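Local atomic coordinates of lactate racemase (Thermoanaerobacterium thermosaccharolyticum, PDB entry 2YJG), a protein that interconverts the D and L isomers of lactate, as a homodimeric enzyme that depends on a nickel pincer cofactor. Residues 37-42 against 79-84; 330-335 against 339-344; 346-349 against 353-356. All coordinates share one frame; numbering follows the deposited sequence.

Contact 1. Residues 37-42 against 79-84. With SO4 (sulfate ion), chain D.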
# COMPACT_ATOMS: atom_id res chain seq x y z
N MET A 37 -3.36 -23.58 21.57
CA MET A 37 -4.25 -22.77 20.71
C MET A 37 -3.46 -21.93 19.72
O MET A 37 -2.42 -21.36 20.07
CB MET A 37 -5.14 -21.84 21.55
CG MET A 37 -6.53 -22.37 21.83
SD MET A 37 -7.65 -21.05 22.40
CE MET A 37 -9.24 -21.82 22.03
N SER A 38 -3.95 -21.83 18.49
CA SER A 38 -3.36 -20.93 17.53
C SER A 38 -3.60 -19.50 18.00
O SER A 38 -4.54 -19.23 18.79
CB SER A 38 -3.98 -21.12 16.15
OG SER A 38 -5.35 -20.85 16.20
N GLU A 39 -2.81 -18.58 17.46
CA GLU A 39 -3.03 -17.14 17.70
C GLU A 39 -4.43 -16.75 17.27
O GLU A 39 -5.14 -16.00 17.94
CB GLU A 39 -1.99 -16.31 16.95
CG GLU A 39 -0.53 -16.58 17.38
CD GLU A 39 0.49 -15.68 16.68
OE1 GLU A 39 0.60 -14.50 17.04
OE2 GLU A 39 1.14 -16.12 15.71
N GLU A 40 -4.86 -17.30 16.14
CA GLU A 40 -6.15 -16.91 15.59
C GLU A 40 -7.27 -17.36 16.53
O GLU A 40 -8.20 -16.62 16.77
CB GLU A 40 -6.24 -17.48 14.14
CG GLU A 40 -7.61 -17.80 13.60
CD GLU A 40 -7.53 -18.64 12.33
OE1 GLU A 40 -6.77 -18.25 11.40
OE2 GLU A 40 -8.21 -19.70 12.28
N ASP A 41 -7.19 -18.60 17.05
CA ASP A 41 -8.17 -19.10 17.97
C ASP A 41 -8.18 -18.35 19.28
O ASP A 41 -9.21 -18.26 19.93
CB ASP A 41 -7.97 -20.62 18.21
CG ASP A 41 -8.49 -21.46 17.03
OD1 ASP A 41 -9.24 -20.93 16.22
OD2 ASP A 41 -8.08 -22.61 16.87
N ILE A 42 -7.05 -17.83 19.71
CA ILE A 42 -7.05 -17.05 20.97
C ILE A 42 -7.87 -15.80 20.74
O ILE A 42 -8.69 -15.43 21.57
CB ILE A 42 -5.62 -16.71 21.41
CG1 ILE A 42 -4.93 -17.95 21.92
CG2 ILE A 42 -5.65 -15.64 22.45
CD1 ILE A 42 -3.52 -17.73 22.22
N SER A 79 -1.29 -7.00 13.64
CA SER A 79 -2.54 -6.70 12.97
C SER A 79 -2.88 -7.56 11.76
O SER A 79 -4.04 -7.59 11.35
CB SER A 79 -2.61 -5.21 12.62
OG SER A 79 -2.47 -4.40 13.77
N ARG A 80 -1.88 -8.20 11.14
CA ARG A 80 -2.19 -9.16 10.07
C ARG A 80 -3.11 -10.26 10.58
O ARG A 80 -3.82 -10.88 9.83
CB ARG A 80 -0.89 -9.78 9.49
CG ARG A 80 -0.02 -8.84 8.72
CD ARG A 80 1.46 -9.36 8.68
NE ARG A 80 2.36 -8.52 7.87
CZ ARG A 80 2.46 -8.54 6.53
NH1 ARG A 80 1.70 -9.33 5.79
NH2 ARG A 80 3.33 -7.73 5.90
N ILE A 81 -3.06 -10.55 11.88
CA ILE A 81 -3.89 -11.58 12.45
C ILE A 81 -5.21 -10.98 12.95
O ILE A 81 -6.31 -11.46 12.65
CB ILE A 81 -3.19 -12.30 13.57
CG1 ILE A 81 -1.99 -13.13 13.03
CG2 ILE A 81 -4.22 -13.17 14.30
CD1 ILE A 81 -1.00 -13.62 14.10
N THR A 82 -5.09 -9.88 13.68
CA THR A 82 -6.23 -9.34 14.41
C THR A 82 -7.23 -8.57 13.55
O THR A 82 -8.43 -8.75 13.72
CB THR A 82 -5.76 -8.41 15.55
OG1 THR A 82 -4.91 -7.41 15.00
CG2 THR A 82 -5.03 -9.21 16.65
N LEU A 83 -6.75 -7.75 12.61
CA LEU A 83 -7.68 -6.97 11.77
C LEU A 83 -8.65 -7.81 10.92
O LEU A 83 -9.84 -7.48 10.91
CB LEU A 83 -6.92 -5.97 10.94
CG LEU A 83 -6.45 -4.76 11.76
CD1 LEU A 83 -5.55 -3.86 10.89
CD2 LEU A 83 -7.71 -3.95 12.37
N PRO A 84 -8.17 -8.89 10.23
CA PRO A 84 -9.16 -9.67 9.48
C PRO A 84 -10.24 -10.29 10.37
O PRO A 84 -11.39 -10.49 9.92
CB PRO A 84 -8.32 -10.78 8.86
CG PRO A 84 -7.02 -10.18 8.61
CD PRO A 84 -6.79 -9.28 9.84
S SO4 D . 2.83 -8.83 2.08
O1 SO4 D . 1.73 -9.67 2.50
O2 SO4 D . 3.74 -9.46 1.15
O3 SO4 D . 2.38 -7.59 1.49
O4 SO4 D . 3.59 -8.40 3.23
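The methyl CD1 of Ile-81 lies over the flat carboxylate of Glu-39. It sits 3.5 Å from Glu-39 OE1 and 3.7 Å from Glu-39 OE2, so it covers both oxygens almost equally. The other flat group, the Arg-80 guanidinium, takes no part in this touch and meets a sulfate ion at its edge. Arg-80 NH2 gives the stronger bond, 2.8 Å to sulfate O4 at an N-H...O angle of 159°. Two weak bonds leave Arg-80 NH1, one to O4 and a straighter one to O1. The sulfate also binds Lys-117 NZ and Glu-122 N and probably came from the crystallisation liquor.

No hydrogen bond joins segments 37-42 and 79-84. The two side chains that meet cross at about a right angle. Glu-39 CG stands beside its own backbone N (chi1 -62°), and the extended chain beyond carries the carboxylate out to Ile-81. Only a small surface is buried. Ile-81 CG2 also comes within 4.4 Å of Glu-40 CA. At the start of the first helix Ser-38 is the N-cap, and its OG accepts from Asp-41 N at 3.0 Å.

The first turns of helices 39-48 and 79-91 thus meet near the protein surface, beside strand 247-253 at one margin of the mixed sheet of the N-terminal domain. Ile-247 N donates to Glu-39 OE1, and the Ile-247 side chain touches Ile-42, Ile-81 and Thr-82. Further along the sheet, Glu-168 on strand 164-170 is hydrogen-bonded to Ser-79 OG and Thr-82 OG1.

Contact 2. Residues 330-335 against 339-344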
# COMPACT_ATOMS: atom_id res chain seq x y z
N ARG A 330 19.57 17.70 26.22
CA ARG A 330 19.85 19.13 26.51
C ARG A 330 19.36 19.54 27.91
O ARG A 330 19.97 20.34 28.54
CB ARG A 330 19.17 19.97 25.43
CG ARG A 330 19.47 21.48 25.29
CD ARG A 330 18.66 22.14 24.05
NE ARG A 330 17.29 21.59 23.81
CZ ARG A 330 16.57 21.73 22.68
NH1 ARG A 330 17.03 22.43 21.63
NH2 ARG A 330 15.35 21.14 22.59
N TRP A 331 18.31 18.93 28.42
CA TRP A 331 17.90 19.21 29.79
C TRP A 331 19.05 18.99 30.73
O TRP A 331 19.26 19.82 31.55
CB TRP A 331 16.70 18.35 30.22
CG TRP A 331 15.38 18.86 29.75
CD1 TRP A 331 14.52 18.24 28.91
CD2 TRP A 331 14.73 20.06 30.18
NE1 TRP A 331 13.40 19.01 28.75
CE2 TRP A 331 13.49 20.11 29.56
CE3 TRP A 331 15.09 21.10 31.05
CZ2 TRP A 331 12.63 21.22 29.69
CZ3 TRP A 331 14.21 22.20 31.20
CH2 TRP A 331 13.00 22.20 30.60
N PHE A 332 19.82 17.90 30.55
CA PHE A 332 20.93 17.55 31.40
C PHE A 332 22.19 18.32 31.01
O PHE A 332 22.91 18.85 31.87
CB PHE A 332 21.18 16.07 31.34
CG PHE A 332 20.04 15.29 31.91
CD1 PHE A 332 18.94 14.97 31.12
CD2 PHE A 332 20.00 14.99 33.23
CE1 PHE A 332 17.86 14.32 31.62
CE2 PHE A 332 18.87 14.34 33.78
CZ PHE A 332 17.83 14.02 32.99
N LYS A 333 22.38 18.43 29.71
CA LYS A 333 23.62 19.06 29.21
C LYS A 333 23.69 20.51 29.68
O LYS A 333 24.79 20.99 30.03
CB LYS A 333 23.68 18.98 27.71
CG LYS A 333 24.88 19.68 27.12
CD LYS A 333 26.04 18.78 26.87
CE LYS A 333 27.05 19.55 25.94
NZ LYS A 333 28.06 18.63 25.36
N GLU A 334 22.52 21.16 29.72
CA GLU A 334 22.36 22.58 30.11
C GLU A 334 22.08 22.86 31.63
O GLU A 334 21.85 24.00 32.00
CB GLU A 334 21.22 23.19 29.31
CG GLU A 334 21.35 23.07 27.76
CD GLU A 334 22.39 24.02 27.21
OE1 GLU A 334 22.45 25.17 27.73
OE2 GLU A 334 23.14 23.66 26.27
N SER A 335 22.13 21.84 32.49
CA SER A 335 21.79 22.06 33.89
C SER A 335 22.93 21.68 34.81
O SER A 335 23.90 21.04 34.39
CB SER A 335 20.49 21.28 34.30
OG SER A 335 19.40 21.69 33.51
N GLN A 339 18.85 17.64 40.32
CA GLN A 339 17.88 18.41 41.05
C GLN A 339 17.56 19.69 40.25
O GLN A 339 16.41 20.11 40.22
CB GLN A 339 18.37 18.84 42.43
CG GLN A 339 17.35 19.60 43.19
CD GLN A 339 16.13 18.77 43.51
OE1 GLN A 339 14.97 19.14 43.18
NE2 GLN A 339 16.35 17.64 44.15
N ASP A 340 18.57 20.24 39.56
CA ASP A 340 18.37 21.46 38.72
C ASP A 340 17.36 21.10 37.57
O ASP A 340 16.42 21.81 37.32
CB ASP A 340 19.71 21.92 38.19
CG ASP A 340 19.70 23.35 37.67
OD1 ASP A 340 18.89 24.16 38.12
OD2 ASP A 340 20.53 23.63 36.78
N VAL A 341 17.58 19.96 36.93
CA VAL A 341 16.73 19.49 35.87
C VAL A 341 15.31 19.37 36.35
O VAL A 341 14.39 19.92 35.70
CB VAL A 341 17.21 18.16 35.25
CG1 VAL A 341 16.11 17.59 34.28
CG2 VAL A 341 18.66 18.37 34.64
N MET A 342 15.10 18.71 37.50
CA MET A 342 13.81 18.55 38.07
C MET A 342 13.15 19.90 38.36
O MET A 342 12.00 20.13 38.01
CB MET A 342 13.92 17.74 39.32
CG MET A 342 12.67 17.43 40.05
SD MET A 342 11.43 16.54 39.12
CE MET A 342 12.16 14.83 39.26
N ASN A 343 13.89 20.82 38.95
CA ASN A 343 13.32 22.09 39.35
C ASN A 343 12.82 22.88 38.12
O ASN A 343 11.72 23.45 38.16
CB ASN A 343 14.35 22.93 40.06
CG ASN A 343 14.71 22.38 41.42
OD1 ASN A 343 13.94 21.62 42.02
ND2 ASN A 343 15.86 22.81 41.93
N LYS A 344 13.61 22.87 37.08
CA LYS A 344 13.23 23.46 35.80
C LYS A 344 12.00 22.84 35.24
O LYS A 344 11.10 23.55 34.82
CB LYS A 344 14.36 23.38 34.79
CG LYS A 344 15.64 24.15 35.16
CD LYS A 344 16.74 23.91 34.16
CE LYS A 344 18.00 24.74 34.45
NZ LYS A 344 19.03 24.39 33.43
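Lys-344 and Trp-331 lie alongside each other and run in opposite directions. Lys-344 CB comes obliquely to the indole, 3.8 Å from Trp-331 CZ3. The lysine chain is extended beyond CG, and this stretch carries its ammonium away from the indole to Ser-335. There Lys-344 NZ donates to Ser-335 OG at 2.7 Å. Ser-335 OG in turn donates to the carbonyl Trp-331 O, also at 2.7 Å, with a C=O...donor angle of 173°. The hydroxyl can do this because it stands beside its own backbone N (chi1 -60°), facing back to the helix it has just left. It therefore passes a chain of bonds from the lysine to the last turn of that helix.

The two segments belong to consecutive helices of the C-terminal domain, joined by a short turn and set steeply against each other. Helix 326-333 ends, Glu-334 departs from helical backbone angles, and helix 338-346 then sets off in a new direction, across the end of the first. Val-341 fills the angle between them. Its side chain crosses that of Phe-332 at about a right angle, with both methyls over one ring face; CG2 is 3.9 Å from Phe-332 CD2. The same CG2 is packed tightly at 3.5 Å against Ser-335 CB. Putting an alanine at Ser-335 would probably leave the Lys-344 ammonium without this acceptor and the Trp-331 carbonyl without its hydroxyl donor.

Asp-340 comes to Ser-335 from another direction, its OD2 3.4 Å from Ser-335 CB. That oxygen accepts from Lys-336 N, in the turn, and forms a long salt bridge of 3.7 Å to Lys-344 NZ. Beyond Phe-332, Ala-360 and Leu-363 of helix 357-369 continue the apolar packing.

Contact 3. Residues 346-349 against 353-356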
# COMPACT_ATOMS: atom_id res chain seq x y z
N LEU A 346 9.58 20.98 36.71
CA LEU A 346 8.44 21.19 37.57
C LEU A 346 7.92 22.62 37.48
O LEU A 346 6.78 22.84 37.83
CB LEU A 346 8.78 20.92 39.03
CG LEU A 346 8.96 19.44 39.41
CD1 LEU A 346 9.32 19.28 40.88
CD2 LEU A 346 7.72 18.71 39.04
N SER A 347 8.76 23.57 37.04
CA SER A 347 8.30 24.97 36.85
C SER A 347 7.38 25.10 35.62
O SER A 347 6.81 26.15 35.41
CB SER A 347 9.48 25.93 36.73
OG SER A 347 10.04 25.92 35.43
N ARG A 348 7.19 24.01 34.86
CA ARG A 348 6.42 24.07 33.62
C ARG A 348 4.98 23.69 33.85
O ARG A 348 4.68 22.63 34.40
CB ARG A 348 7.11 23.18 32.53
CG ARG A 348 8.56 23.54 32.26
CD ARG A 348 9.15 22.88 31.08
NE ARG A 348 8.55 23.42 29.86
CZ ARG A 348 8.86 24.58 29.31
NH1 ARG A 348 9.83 25.29 29.83
NH2 ARG A 348 8.19 25.03 28.25
N GLY A 349 4.04 24.59 33.48
CA GLY A 349 2.64 24.34 33.64
C GLY A 349 2.04 23.31 32.69
O GLY A 349 2.75 22.77 31.77
N THR A 353 4.13 21.96 28.28
CA THR A 353 4.89 20.70 28.16
C THR A 353 5.54 20.61 26.78
O THR A 353 4.90 20.72 25.77
CB THR A 353 3.97 19.50 28.38
OG1 THR A 353 3.19 19.67 29.58
CG2 THR A 353 4.83 18.24 28.45
N LEU A 354 6.84 20.40 26.74
CA LEU A 354 7.57 20.24 25.50
C LEU A 354 7.99 18.81 25.22
O LEU A 354 8.22 17.98 26.16
CB LEU A 354 8.80 21.12 25.54
CG LEU A 354 8.47 22.63 25.57
CD1 LEU A 354 9.67 23.42 25.92
CD2 LEU A 354 7.89 23.02 24.19
N PRO A 355 8.13 18.48 23.94
CA PRO A 355 8.55 17.10 23.62
C PRO A 355 9.83 16.69 24.38
O PRO A 355 10.73 17.49 24.59
CB PRO A 355 8.79 17.15 22.08
CG PRO A 355 7.74 18.26 21.65
CD PRO A 355 8.00 19.30 22.70
N ASP A 356 9.82 15.45 24.87
CA ASP A 356 10.91 14.81 25.61
C ASP A 356 10.93 15.17 27.13
O ASP A 356 11.64 14.49 27.89
CB ASP A 356 12.31 15.15 25.05
CG ASP A 356 12.61 14.55 23.67
OD1 ASP A 356 11.74 13.88 23.01
OD2 ASP A 356 13.80 14.77 23.25
O HOH W 1 4.40 20.46 31.84
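Leu-354 and Arg-348 meet by van der Waals contact alone, methyl on guanidinium face. Leu-354 CD1 lies over one face of the Arg-348 guanidinium, 3.2 Å from Arg-348 NH2 and 3.7 Å from Arg-348 CZ. Leu-354 CG stands behind it, 3.6 Å from the same NH2. The two side chains cross at about a right angle. A bend in the arginine chain (chi3 69°) turns the guanidinium so that it presents this face. The methyl uses none of the N-H groups, which lie in the plane of the group. Arg-348 NH2 is hydrogen-bonded to Glu-352 O, between the two segments.

The polar part runs through a water. It donates to Gly-349 O at 2.8 Å and is hydrogen-bonded to Thr-353 OG1 at 2.7 Å. The direct gap from Gly-349 O to Thr-353 OG1 is 3.8 Å, and the water spans it. Thr-353 OG1 also has a weak hydrogen bond with Arg-350 O.

Both segments belong to the loop that joins helix 338-346 to helix 357-369. Gly-349 N donates to Glu-352 OE1, so the loop closes on itself through its middle residues. Arg-348 O bonds to Ser-202 OG, and Thr-353 packs on Cys-201. These neighbours follow His-200, a ligand of the cofactor nickel by similarity.

No direct hydrogen bond links 346-349 to 353-356. Because the methyl lies on the face, the in-plane N-H groups of Arg-348 can bond elsewhere, as NH2 does with Glu-352 O. The polar tie between the two segments therefore probably depends on the bound water.

How the contacts relate
Contacts 2 and 3 are neighbours in the C-terminal domain, their centres about 12 Å apart. They follow one another along the chain, since helix 338-346 runs from contact 2 into the loop of contact 3. They also touch: Trp-331 CH2 packs on Arg-348 CD at 3.9 Å. Contact 1 belongs to the N-terminal domain on the opposite side of the chain's centre, with nearest atoms about 32 Å from contact 2 and about 25 Å from contact 3. Contact 3 comes closest to the probable nickel site: the Thr-353 side chain is about 4 Å from that of His-200, against about 11 Å for Trp-331. Contact 1 lies away from the annotated sites.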